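Local coordinates for protein putative oxidoreductase (Mycobacterium avium, PDB 3QHA) that is a putative NAD(P)-dependent oxidoreductase of the 3-hydroxyisobutyrate dehydrogenase family, probably acting on the CH-OH group of a small hydroxy acid, at residues Thr106-Asp109 against Thr110-Val113. Numbering follows the deposited sequence.
Sequences TISD and TTAV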
loop_
_atom_site.group_PDB
_atom_site.type_symbol
_atom_site.label_atom_id
_atom_site.label_comp_id
_atom_site.label_asym_id
_atom_site.label_seq_id
_atom_site.Cartn_x
_atom_site.Cartn_y
_atom_site.Cartn_z
ATOM N N THR B 106 -5.009 -11.507 -18.204
ATOM C CA THR B 106 -6.340 -10.977 -17.967
ATOM C C THR B 106 -7.399 -11.632 -18.854
ATOM O O THR B 106 -7.254 -11.703 -20.076
ATOM C CB THR B 106 -6.381 -9.452 -18.156
ATOM O OG1 THR B 106 -5.421 -8.839 -17.282
ATOM C CG2 THR B 106 -7.768 -8.909 -17.839
ATOM N N ILE B 107 -8.449 -12.123 -18.202
ATOM C CA ILE B 107 -9.641 -12.631 -18.869
ATOM C C ILE B 107 -10.876 -12.173 -18.087
ATOM O O ILE B 107 -10.770 -11.773 -16.925
ATOM C CB ILE B 107 -9.626 -14.177 -18.986
ATOM C CG1 ILE B 107 -9.504 -14.841 -17.604
ATOM C CG2 ILE B 107 -8.492 -14.626 -19.899
ATOM C CD1 ILE B 107 -9.310 -16.347 -17.658
ATOM N N SER B 108 -12.034 -12.203 -18.738
ATOM C CA SER B 108 -13.308 -11.995 -18.052
ATOM C C SER B 108 -13.572 -13.239 -17.209
ATOM O O SER B 108 -13.052 -14.311 -17.528
ATOM C CB SER B 108 -14.435 -11.788 -19.066
ATOM O OG SER B 108 -14.672 -12.971 -19.812
ATOM N N ASP B 109 -14.361 -13.121 -16.142
ATOM C CA ASP B 109 -14.585 -14.286 -15.267
ATOM C C ASP B 109 -15.433 -15.383 -15.932
ATOM O O ASP B 109 -15.285 -16.559 -15.600
ATOM C CB ASP B 109 -15.135 -13.891 -13.881
ATOM C CG ASP B 109 -16.571 -13.395 -13.922
ATOM O OD1 ASP B 109 -17.355 -13.784 -13.029
ATOM O OD2 ASP B 109 -16.915 -12.611 -14.831
ATOM N N THR B 110 -16.289 -15.010 -16.882
ATOM C CA THR B 110 -17.063 -16.000 -17.639
ATOM C C THR B 110 -16.216 -16.763 -18.668
ATOM O O THR B 110 -16.580 -17.869 -19.061
ATOM C CB THR B 110 -18.291 -15.372 -18.334
ATOM O OG1 THR B 110 -17.949 -14.082 -18.852
ATOM C CG2 THR B 110 -19.448 -15.228 -17.350
ATOM N N THR B 111 -15.092 -16.186 -19.093
ATOM C CA THR B 111 -14.205 -16.849 -20.056
ATOM C C THR B 111 -13.650 -18.158 -19.503
ATOM O O THR B 111 -13.610 -19.166 -20.209
ATOM C CB THR B 111 -13.027 -15.939 -20.473
ATOM O OG1 THR B 111 -13.524 -14.842 -21.247
ATOM C CG2 THR B 111 -12.006 -16.708 -21.299
ATOM N N ALA B 112 -13.231 -18.137 -18.241
ATOM C CA ALA B 112 -12.669 -19.323 -17.591
ATOM C C ALA B 112 -13.699 -20.443 -17.499
ATOM O O ALA B 112 -13.396 -21.599 -17.791
ATOM C CB ALA B 112 -12.141 -18.974 -16.201
ATOM N N VAL B 113 -14.914 -20.085 -17.093
ATOM C CA VAL B 113 -16.026 -21.034 -17.007
ATOM C C VAL B 113 -16.349 -21.650 -18.371
ATOM O O VAL B 113 -16.532 -22.864 -18.480
ATOM C CB VAL B 113 -17.300 -20.359 -16.440
ATOM C CG1 VAL B 113 -18.480 -21.323 -16.463
ATOM C CG2 VAL B 113 -17.054 -19.854 -15.023
#
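Ser-108 and Thr-111 meet hydroxyl to hydroxyl where the loop after strand 100-103 turns into helix 109-119. Their oxygens, Ser-108 OG and Thr-111 OG1, lie 2.6 Å apart, close enough for the two hydroxyls to share a hydrogen bond. The serine reaches forward over the first turn because OG sits between its own backbone N and carbonyl carbon (chi1 67°), and this also leaves OG 3.3 Å from Thr-111 N. That amide donates a bent hydrogen bond to Ser-108 O, 3.2 Å long with an angle of 137° at the hydrogen; the donor stands well above the carbonyl plane. The main-chain bond, with the hydroxyl pair beside it, joins residues three positions apart as the chain enters the helix.

The tight side of the contact is apolar. Ile-107 sets its CB 4.1 Å from Thr-111 CB, and its extended arm (chi2 -173°) carries CD1 to within 4.1 Å of Ala-112 CB. These three residues are buried. The other side is looser: Thr-110 and Val-113 face solvent, and Thr-110 OG1 comes no closer than 3.6 Å to Ser-108 OG. Asp-109 folds its carboxylate back over the start of the helix, OD2 lying 3.2 Å from Thr-110 N, while OD1 makes a long, weak ion pair with Arg-179.

In the Rossmann-type domain, this junction links a parallel strand to the helix that follows. Asp-81 OD1, at the start of helix 81-92, accepts a hydrogen bond from Ser-108 N and is also hydrogen-bonded to Thr-111 OG1, fastening the turn to that helix. Ile-107 touches Val-84 of helix 81-92, Asp-128 of strand 125-132 and Thr-178 of the long helix 176-204, and Leu-265 of the second subunit rests against Asp-109.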